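Local atomic coordinates of VirX1 (Cyanophage Syn10, PDB entry 6QGM), a protein that catalyses halogenation, including the iodination of diverse substrates, and is probably a flavin-dependent enzyme of the tryptophan halogenase family. Residues B[5-10]-B[221-226]; B[30-35]-B[184-189]; B[69-74]-B[170-175]; B[231-236]-B[336-341]. One frame throughout, in Å; residues are numbered along the deposited sequence.

Contact 1: residues B[5-10]-B[221-226]; sequences ESVAIV and LYIDCT
Val7 to Val10 and Leu221 to Asp224 run side by side as parallel strands of a Rossmann-type sheet, a worked example of how a dinucleotide-binding fold joins its first strand to a distant one. The ladder is regular: Ala8 N donates to Leu221 O at 3.0 Å, Ile223 N to Ala8 O, and Val10 N to Ile223 O with an N-H...O angle of 169°. A further bond, from Cys225 N to Val10 O, carries the pairing beyond the end of strand 221-224. Side chains alternate between the faces. On one, Ile223 lies alongside Ile9, pointing the same way, while its CD1 reaches obliquely to Val7 CG1 at 3.4 Å; helix 14-26 covers this face through Thr19 and Leu23. Ile9 CG2 also meets Cys225 SG at 3.8 Å, and this cysteine touches the glycine-rich turn after Val10, consistent with the cofactor-binding loop of such folds. The other face carries Ala8, whose CB approaches the Tyr222 ring obliquely, at 3.9 Å from CD2. Past it, Val10 CG1 stands anti to its own amide nitrogen (chi1 -177°), which sets it beside Thr226 CG2. That threonine is held by an Asx turn: Asp224 OD1 accepts Thr226 N at 2.9 Å and, through its syn lone pair, the Thr226 OG1 hydroxyl.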
# COMPACT_ATOMS: atom_id res chain seq x y z
N GLU B 5 -24.56 3.00 29.55
CA GLU B 5 -25.83 2.34 29.96
C GLU B 5 -27.02 3.16 29.45
O GLU B 5 -28.04 2.56 29.08
CB GLU B 5 -25.89 2.16 31.47
CG GLU B 5 -24.79 1.27 32.02
CD GLU B 5 -24.97 0.89 33.49
OE1 GLU B 5 -25.33 1.80 34.28
OE2 GLU B 5 -24.73 -0.30 33.85
N SER B 6 -26.90 4.49 29.46
CA SER B 6 -27.98 5.40 29.03
C SER B 6 -27.47 6.32 27.93
O SER B 6 -26.28 6.68 27.94
CB SER B 6 -28.53 6.19 30.18
OG SER B 6 -27.58 7.12 30.63
N VAL B 7 -28.37 6.70 27.02
CA VAL B 7 -28.06 7.53 25.83
C VAL B 7 -29.11 8.65 25.74
O VAL B 7 -30.31 8.35 25.91
CB VAL B 7 -27.99 6.65 24.57
CG1 VAL B 7 -27.95 7.48 23.30
CG2 VAL B 7 -26.80 5.71 24.62
N ALA B 8 -28.66 9.88 25.53
CA ALA B 8 -29.50 11.07 25.24
C ALA B 8 -29.23 11.52 23.80
O ALA B 8 -28.12 12.02 23.53
CB ALA B 8 -29.22 12.16 26.23
N ILE B 9 -30.20 11.33 22.90
CA ILE B 9 -30.14 11.82 21.49
C ILE B 9 -30.77 13.22 21.45
O ILE B 9 -31.93 13.34 21.85
CB ILE B 9 -30.84 10.83 20.55
CG1 ILE B 9 -30.20 9.44 20.63
CG2 ILE B 9 -30.82 11.36 19.12
CD1 ILE B 9 -31.15 8.29 20.32
N VAL B 10 -30.02 14.23 21.02
CA VAL B 10 -30.56 15.60 20.83
C VAL B 10 -30.83 15.79 19.33
O VAL B 10 -29.88 15.64 18.53
CB VAL B 10 -29.61 16.68 21.37
CG1 VAL B 10 -30.19 18.09 21.23
CG2 VAL B 10 -29.23 16.40 22.82
N LEU B 221 -23.73 8.82 27.39
CA LEU B 221 -23.36 9.23 26.01
C LEU B 221 -24.45 10.16 25.45
O LEU B 221 -25.64 9.81 25.55
CB LEU B 221 -23.23 8.00 25.12
CG LEU B 221 -22.76 8.31 23.70
CD1 LEU B 221 -21.29 8.70 23.70
CD2 LEU B 221 -23.03 7.13 22.76
N TYR B 222 -24.02 11.28 24.87
CA TYR B 222 -24.89 12.28 24.22
C TYR B 222 -24.66 12.18 22.71
O TYR B 222 -23.51 12.16 22.27
CB TYR B 222 -24.57 13.67 24.78
CG TYR B 222 -24.87 13.80 26.24
CD1 TYR B 222 -23.96 13.35 27.20
CD2 TYR B 222 -26.06 14.35 26.67
CE1 TYR B 222 -24.24 13.47 28.56
CE2 TYR B 222 -26.36 14.47 28.02
CZ TYR B 222 -25.44 14.04 28.97
OH TYR B 222 -25.73 14.15 30.29
N ILE B 223 -25.74 12.07 21.94
CA ILE B 223 -25.67 11.92 20.46
C ILE B 223 -26.22 13.20 19.84
O ILE B 223 -27.37 13.59 20.18
CB ILE B 223 -26.42 10.65 19.99
CG1 ILE B 223 -25.88 9.41 20.71
CG2 ILE B 223 -26.32 10.51 18.47
CD1 ILE B 223 -26.50 8.12 20.27
N ASP B 224 -25.41 13.85 19.02
CA ASP B 224 -25.78 15.14 18.37
C ASP B 224 -26.44 14.83 17.03
O ASP B 224 -25.72 14.52 16.07
CB ASP B 224 -24.56 16.04 18.21
CG ASP B 224 -24.92 17.41 17.68
OD1 ASP B 224 -26.03 17.55 17.11
OD2 ASP B 224 -24.08 18.32 17.84
N CYS B 225 -27.77 14.94 16.97
CA CYS B 225 -28.58 14.83 15.73
C CYS B 225 -29.25 16.19 15.45
O CYS B 225 -30.38 16.19 14.93
CB CYS B 225 -29.61 13.71 15.87
SG CYS B 225 -28.86 12.05 15.93
N THR B 226 -28.55 17.30 15.73
CA THR B 226 -29.09 18.67 15.62
C THR B 226 -28.81 19.25 14.22
O THR B 226 -29.09 20.45 14.03
CB THR B 226 -28.55 19.57 16.74
OG1 THR B 226 -27.15 19.77 16.59
CG2 THR B 226 -28.82 19.01 18.12

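Contact 2: residues B[30-35]-B[184-189]; sequences LEIALI and NGVKHI
Ile189, Leu34 and Val186 bury the most surface where strand 31-36 pairs in parallel with the start of strand 187-198, and each contributes in a different way. Ile189 works through its branches. With CG1 turned beside the backbone nitrogen (chi1 -63°), its CD1 extends back to Ala33 CB at 3.9 Å, while its CB lies next to Ile35 CG1 at 4.0 Å; the two isoleucines run side by side and point the same way. Leu34 is bonded through its backbone N and O, while its CB packs 4.3 Å from Val186 CG1. Its N donates to Lys187 O at 2.9 Å and its O accepts Ile189 N in a nearly straight bond (175°), with the donor tilted from the carbonyl plane. The same oxygen lies at the edge of the His188 ring, near its plane. Val186, just ahead of the strand, crosses Ile32 obliquely and brings CG1 within 3.9 Å of Ile32 CG2; Lys187 N follows with a bond to Ile32 O. On the face of Ala33, the Lys187 chain bends at its last two torsions, bringing NZ within 3.7 Å of Ala33 CB. The pairing begins a few residues after helix 169-181, which ends in a Schellman motif with Gly185 as C-prime residue. Helix 14-26 packs on the other face, Ser24 touching Ile32 and Val186, and Trp17 meeting Leu34 and, edge-to-face, the His188 ring. Strand 6-10 flanks strand 31-36 on its far edge, and Leu211 of strand 206-211 reaches both Ile35 and Ile189.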
# COMPACT_ATOMS: atom_id res chain seq x y z
N LEU B 30 -29.61 -0.74 26.53
CA LEU B 30 -29.54 0.75 26.69
C LEU B 30 -30.88 1.30 27.19
O LEU B 30 -31.93 0.86 26.69
CB LEU B 30 -29.19 1.41 25.35
CG LEU B 30 -27.79 1.15 24.81
CD1 LEU B 30 -27.58 1.95 23.53
CD2 LEU B 30 -26.72 1.50 25.84
N GLU B 31 -30.81 2.25 28.12
CA GLU B 31 -31.86 3.26 28.41
C GLU B 31 -31.66 4.40 27.41
O GLU B 31 -30.52 4.91 27.34
CB GLU B 31 -31.73 3.78 29.85
CG GLU B 31 -31.38 2.73 30.88
CD GLU B 31 -30.91 3.31 32.21
OE1 GLU B 31 -29.95 4.10 32.20
OE2 GLU B 31 -31.52 2.99 33.24
N ILE B 32 -32.69 4.77 26.65
CA ILE B 32 -32.59 5.79 25.57
C ILE B 32 -33.62 6.89 25.79
O ILE B 32 -34.80 6.55 26.07
CB ILE B 32 -32.75 5.14 24.19
CG1 ILE B 32 -31.79 3.96 24.00
CG2 ILE B 32 -32.60 6.19 23.08
CD1 ILE B 32 -32.17 3.08 22.84
N ALA B 33 -33.20 8.15 25.67
CA ALA B 33 -34.09 9.33 25.60
C ALA B 33 -33.77 10.11 24.33
O ALA B 33 -32.58 10.12 23.92
CB ALA B 33 -33.93 10.18 26.83
N LEU B 34 -34.80 10.69 23.69
CA LEU B 34 -34.63 11.62 22.54
C LEU B 34 -35.25 12.98 22.88
O LEU B 34 -36.46 13.02 23.16
CB LEU B 34 -35.26 11.04 21.28
CG LEU B 34 -34.91 11.81 20.00
CD1 LEU B 34 -34.72 10.87 18.83
CD2 LEU B 34 -35.95 12.87 19.69
N ILE B 35 -34.43 14.02 22.83
CA ILE B 35 -34.81 15.44 23.11
C ILE B 35 -35.08 16.12 21.77
O ILE B 35 -34.15 16.16 20.92
CB ILE B 35 -33.71 16.14 23.93
CG1 ILE B 35 -33.53 15.49 25.30
CG2 ILE B 35 -33.99 17.62 24.03
CD1 ILE B 35 -32.13 15.56 25.83
N ASN B 184 -40.39 0.42 21.96
CA ASN B 184 -39.17 -0.15 22.62
C ASN B 184 -38.72 0.71 23.81
O ASN B 184 -37.64 0.45 24.35
CB ASN B 184 -38.02 -0.33 21.63
CG ASN B 184 -38.29 -1.41 20.60
OD1 ASN B 184 -39.14 -2.27 20.81
ND2 ASN B 184 -37.55 -1.37 19.50
N GLY B 185 -39.51 1.70 24.21
CA GLY B 185 -39.33 2.43 25.48
C GLY B 185 -38.39 3.61 25.36
O GLY B 185 -37.93 4.10 26.40
N VAL B 186 -38.11 4.09 24.14
CA VAL B 186 -37.37 5.37 23.97
C VAL B 186 -38.22 6.47 24.63
O VAL B 186 -39.41 6.57 24.27
CB VAL B 186 -37.04 5.71 22.50
CG1 VAL B 186 -36.36 7.06 22.37
CG2 VAL B 186 -36.17 4.64 21.87
N LYS B 187 -37.62 7.21 25.56
CA LYS B 187 -38.27 8.32 26.31
C LYS B 187 -38.22 9.59 25.47
O LYS B 187 -37.13 10.11 25.26
CB LYS B 187 -37.57 8.50 27.66
CG LYS B 187 -38.46 9.03 28.76
CD LYS B 187 -37.64 9.12 30.03
CE LYS B 187 -36.56 10.19 29.95
NZ LYS B 187 -35.19 9.70 30.28
N HIS B 188 -39.37 10.04 24.98
CA HIS B 188 -39.54 11.28 24.19
C HIS B 188 -39.60 12.46 25.14
O HIS B 188 -40.51 12.48 25.96
CB HIS B 188 -40.82 11.18 23.35
CG HIS B 188 -40.91 12.17 22.25
ND1 HIS B 188 -42.12 12.54 21.71
CD2 HIS B 188 -39.97 12.88 21.61
CE1 HIS B 188 -41.91 13.44 20.77
NE2 HIS B 188 -40.60 13.66 20.69
N ILE B 189 -38.63 13.38 25.06
CA ILE B 189 -38.53 14.59 25.93
C ILE B 189 -38.67 15.84 25.05
O ILE B 189 -37.79 16.07 24.20
CB ILE B 189 -37.21 14.59 26.72
CG1 ILE B 189 -37.15 13.39 27.69
CG2 ILE B 189 -37.01 15.92 27.43
CD1 ILE B 189 -35.82 13.22 28.34

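Contact 3: residues B[69-74]-B[170-175]; sequences PACNAT and ELFGQY
Leu171, near the start of helix 169-181, packs its side chain against the loop residues Ala70, Cys71 and Asn72, and its course shows how a single leucine can serve several partners. Its CB sits against Cys71 CB at 3.5 Å, and almost as near to Cys71 CA. From there CG turns beside the backbone nitrogen (chi1 -68°), and the branch ending in CD1 crosses Asn72 obliquely. CD1 comes 3.8 Å from Asn72 ND2 and lies 4.0 Å from Ala70 O, an apolar methyl resting among polar atoms of the loop. On one flank of the leucine, Cys71 SG occupies the crowded position between its own backbone nitrogen and carbonyl carbon (chi1 60°). It thereby faces the edge of the Phe172 ring as a sulfur-aromatic contact, 5.4 Å from the centroid and 78° off the ring normal. One helical turn beyond Leu171, Tyr175 receives the Ala70 methyl obliquely on its ring, near CD1. Apart from the sulfur-aromatic contact, the two segments meet by van der Waals packing. Asp168, just before the helix, hydrogen-bonds Cys71 through its main chain and Leu171 N through OD1. Around the contact, Trp67 of helix 64-67 meets the Phe172 ring edge-to-face and touches Tyr175, Met18 of helix 14-26 packs on Phe172, and Pro69 packs on Ile526 and Tyr527 of helix 518-527.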
# COMPACT_ATOMS: atom_id res chain seq x y z
N PRO B 69 -45.32 3.50 2.17
CA PRO B 69 -46.50 4.36 2.09
C PRO B 69 -46.57 5.40 3.20
O PRO B 69 -47.10 6.45 2.97
CB PRO B 69 -47.68 3.39 2.17
CG PRO B 69 -47.08 2.06 1.79
CD PRO B 69 -45.69 2.09 2.39
N ALA B 70 -46.01 5.10 4.37
CA ALA B 70 -46.05 5.98 5.56
C ALA B 70 -45.17 7.23 5.35
O ALA B 70 -45.31 8.17 6.14
CB ALA B 70 -45.62 5.21 6.77
N CYS B 71 -44.30 7.26 4.34
CA CYS B 71 -43.45 8.45 4.07
C CYS B 71 -43.32 8.72 2.56
O CYS B 71 -42.23 9.17 2.15
CB CYS B 71 -42.08 8.28 4.71
SG CYS B 71 -41.14 6.84 4.15
N ASN B 72 -44.40 8.53 1.80
CA ASN B 72 -44.51 8.89 0.37
C ASN B 72 -43.29 8.38 -0.40
O ASN B 72 -42.84 9.09 -1.33
CB ASN B 72 -44.66 10.40 0.18
CG ASN B 72 -46.02 10.88 0.57
OD1 ASN B 72 -47.01 10.49 -0.03
ND2 ASN B 72 -46.09 11.72 1.59
N ALA B 73 -42.78 7.21 -0.04
CA ALA B 73 -41.54 6.66 -0.61
C ALA B 73 -41.84 6.15 -2.01
O ALA B 73 -42.98 5.74 -2.27
CB ALA B 73 -40.97 5.57 0.27
N THR B 74 -40.85 6.24 -2.90
CA THR B 74 -40.83 5.55 -4.21
C THR B 74 -39.50 4.82 -4.33
O THR B 74 -38.67 4.98 -3.41
CB THR B 74 -41.11 6.53 -5.36
OG1 THR B 74 -39.98 7.38 -5.52
CG2 THR B 74 -42.37 7.34 -5.14
N GLU B 170 -38.52 13.22 7.06
CA GLU B 170 -39.19 13.59 8.33
C GLU B 170 -40.25 12.53 8.63
O GLU B 170 -40.32 12.06 9.79
CB GLU B 170 -39.76 15.01 8.27
CG GLU B 170 -40.25 15.51 9.64
CD GLU B 170 -40.16 17.02 9.91
OE1 GLU B 170 -41.19 17.63 10.33
OE2 GLU B 170 -39.05 17.58 9.72
N LEU B 171 -41.04 12.16 7.63
CA LEU B 171 -42.10 11.12 7.76
C LEU B 171 -41.46 9.76 8.03
O LEU B 171 -42.05 8.98 8.79
CB LEU B 171 -42.97 11.10 6.50
CG LEU B 171 -43.85 12.33 6.28
CD1 LEU B 171 -44.86 12.03 5.20
CD2 LEU B 171 -44.55 12.78 7.56
N PHE B 172 -40.29 9.50 7.46
CA PHE B 172 -39.53 8.25 7.71
C PHE B 172 -39.18 8.18 9.20
O PHE B 172 -39.36 7.10 9.83
CB PHE B 172 -38.28 8.14 6.84
CG PHE B 172 -37.54 6.85 7.05
CD1 PHE B 172 -38.12 5.63 6.70
CD2 PHE B 172 -36.29 6.82 7.64
CE1 PHE B 172 -37.46 4.43 6.92
CE2 PHE B 172 -35.62 5.62 7.83
CZ PHE B 172 -36.20 4.43 7.46
N GLY B 173 -38.68 9.30 9.74
CA GLY B 173 -38.39 9.44 11.18
C GLY B 173 -39.64 9.20 12.01
O GLY B 173 -39.57 8.44 12.98
N GLN B 174 -40.75 9.83 11.63
CA GLN B 174 -42.06 9.71 12.32
C GLN B 174 -42.49 8.24 12.34
O GLN B 174 -43.09 7.83 13.33
CB GLN B 174 -43.11 10.61 11.66
CG GLN B 174 -42.89 12.09 11.96
CD GLN B 174 -42.83 12.35 13.44
OE1 GLN B 174 -41.75 12.47 14.02
NE2 GLN B 174 -43.98 12.39 14.08
N TYR B 175 -42.17 7.47 11.30
CA TYR B 175 -42.53 6.04 11.22
C TYR B 175 -41.70 5.27 12.26
O TYR B 175 -42.31 4.56 13.10
CB TYR B 175 -42.33 5.50 9.80
CG TYR B 175 -42.81 4.09 9.62
CD1 TYR B 175 -44.14 3.80 9.38
CD2 TYR B 175 -41.92 3.03 9.70
CE1 TYR B 175 -44.58 2.49 9.24
CE2 TYR B 175 -42.33 1.72 9.55
CZ TYR B 175 -43.66 1.45 9.30
OH TYR B 175 -44.07 0.16 9.14

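Contact 4: residues B[231-236]-B[336-341]; sequences LLLGEF and AWVNNC
Leu233 and Val338 cross at about a right angle where the short helix 231-236 lies against the hairpin of strands 337-338 and 341-343 at one side of the sheet. Leu233 CD1 meets Val338 CG2 at 3.7 Å, reaching it because the leucine's CG is anti to the backbone nitrogen (chi1 180°) and so extends from helix 231-236 toward the strand. Its second methyl, CD2, lies 3.6 Å from Ala336 O. The fork of the leucine therefore spans a valine methyl and a backbone carbonyl. Farther along, Cys341 directs its sulfur at the helix itself: SG is 3.8 Å from Leu232 CB and, as a packing neighbour, 3.9 Å from Leu233 N, which donates to Asp224 OD2. Val338 and Cys341 are brought onto the same side by a type II' turn between them, closed by reciprocal backbone bonds, the one from Val338 N to Cys341 O being 2.9 Å. Phe206 of strand 206-211 also touches Leu232 and Cys341. Aliphatic carbons and one sulfur, all from buried residues, carry most of the contact, which implies that between these two segments the fit rests largely on apolar packing, while Asp224 supplies a polar hold on the helix.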
# COMPACT_ATOMS: atom_id res chain seq x y z
N LEU B 231 -24.95 21.53 17.53
CA LEU B 231 -24.99 22.22 18.85
C LEU B 231 -24.06 21.53 19.85
O LEU B 231 -23.39 22.24 20.58
CB LEU B 231 -26.43 22.24 19.36
CG LEU B 231 -26.63 23.03 20.64
CD1 LEU B 231 -26.35 24.52 20.40
CD2 LEU B 231 -28.03 22.79 21.22
N LEU B 232 -24.03 20.20 19.91
CA LEU B 232 -23.28 19.44 20.95
C LEU B 232 -21.83 19.22 20.50
O LEU B 232 -20.92 19.53 21.27
CB LEU B 232 -23.98 18.11 21.25
CG LEU B 232 -25.01 18.16 22.38
CD1 LEU B 232 -26.07 19.24 22.17
CD2 LEU B 232 -25.67 16.79 22.55
N LEU B 233 -21.62 18.73 19.28
CA LEU B 233 -20.27 18.37 18.77
C LEU B 233 -19.49 19.65 18.47
O LEU B 233 -18.40 19.87 19.07
CB LEU B 233 -20.40 17.48 17.53
CG LEU B 233 -19.09 17.04 16.90
CD1 LEU B 233 -18.14 16.47 17.96
CD2 LEU B 233 -19.32 16.01 15.81
N GLY B 234 -20.04 20.47 17.56
CA GLY B 234 -19.40 21.70 17.05
C GLY B 234 -19.38 22.81 18.10
O GLY B 234 -18.27 23.28 18.38
N GLU B 235 -20.54 23.21 18.63
CA GLU B 235 -20.65 24.38 19.54
C GLU B 235 -20.14 23.97 20.93
O GLU B 235 -19.07 24.48 21.32
CB GLU B 235 -22.06 24.98 19.58
CG GLU B 235 -22.05 26.34 20.30
CD GLU B 235 -23.36 27.10 20.40
OE1 GLU B 235 -23.93 27.38 19.34
OE2 GLU B 235 -23.79 27.44 21.53
N PHE B 236 -20.85 23.11 21.65
CA PHE B 236 -20.59 22.82 23.09
C PHE B 236 -19.21 22.15 23.26
O PHE B 236 -18.50 22.61 24.16
CB PHE B 236 -21.69 21.95 23.70
CG PHE B 236 -23.06 22.57 23.82
CD1 PHE B 236 -23.27 23.93 23.60
CD2 PHE B 236 -24.14 21.80 24.23
CE1 PHE B 236 -24.53 24.49 23.75
CE2 PHE B 236 -25.40 22.36 24.38
CZ PHE B 236 -25.60 23.70 24.14
N ALA B 336 -15.81 12.76 14.96
CA ALA B 336 -17.25 12.48 15.14
C ALA B 336 -17.54 12.21 16.63
O ALA B 336 -18.57 12.71 17.14
CB ALA B 336 -17.63 11.30 14.29
N TRP B 337 -16.66 11.43 17.28
CA TRP B 337 -16.76 11.06 18.71
C TRP B 337 -15.74 11.87 19.50
O TRP B 337 -14.53 11.60 19.35
CB TRP B 337 -16.54 9.56 18.86
CG TRP B 337 -17.11 8.99 20.13
CD1 TRP B 337 -17.25 9.61 21.34
CD2 TRP B 337 -17.59 7.65 20.31
NE1 TRP B 337 -17.79 8.75 22.25
CE2 TRP B 337 -18.02 7.54 21.65
CE3 TRP B 337 -17.72 6.55 19.46
CZ2 TRP B 337 -18.56 6.36 22.16
CZ3 TRP B 337 -18.26 5.39 19.97
CH2 TRP B 337 -18.65 5.29 21.31
N VAL B 338 -16.21 12.84 20.28
CA VAL B 338 -15.36 13.73 21.13
C VAL B 338 -15.89 13.64 22.56
O VAL B 338 -17.10 13.89 22.75
CB VAL B 338 -15.40 15.18 20.61
CG1 VAL B 338 -14.67 16.13 21.54
CG2 VAL B 338 -14.86 15.28 19.21
N ASN B 339 -15.03 13.31 23.51
CA ASN B 339 -15.43 13.00 24.91
C ASN B 339 -16.65 12.09 24.84
O ASN B 339 -16.59 11.14 24.03
CB ASN B 339 -15.62 14.29 25.70
CG ASN B 339 -14.32 15.03 25.80
OD1 ASN B 339 -14.18 16.13 25.29
ND2 ASN B 339 -13.33 14.39 26.39
N ASN B 340 -17.72 12.41 25.58
CA ASN B 340 -18.92 11.55 25.73
C ASN B 340 -20.05 12.06 24.82
O ASN B 340 -21.22 11.92 25.21
CB ASN B 340 -19.35 11.47 27.20
CG ASN B 340 -19.83 12.78 27.77
OD1 ASN B 340 -19.41 13.85 27.34
ND2 ASN B 340 -20.73 12.69 28.73
N CYS B 341 -19.70 12.57 23.63
CA CYS B 341 -20.65 13.11 22.62
C CYS B 341 -20.27 12.59 21.23
O CYS B 341 -19.07 12.65 20.89
CB CYS B 341 -20.65 14.63 22.65
SG CYS B 341 -21.38 15.37 21.16

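How the contacts relate
Contacts 1, 2 and 4 belong to one mixed sheet, in which strands 187-198, 31-36, 6-10, 221-224, 341-343 and 337-338 follow in order. Contact 1 is central, with contacts 2 and 4 each about 10 Å away, centre to centre, and 20 Å from each other. It is tied to contact 2 by backbone bonds between strands 6-10 and 31-36, and to contact 4 by Asp224 OD2, which accepts the amides of Leu232 and Leu233. Contact 3 stands apart, but its helix 169-181 leads directly into strand 187-198. Along the chain, contact 3 nests within contact 2 and both within contact 1; contact 4 follows. Distant sequence is thus gathered into one probable cofactor-binding framework.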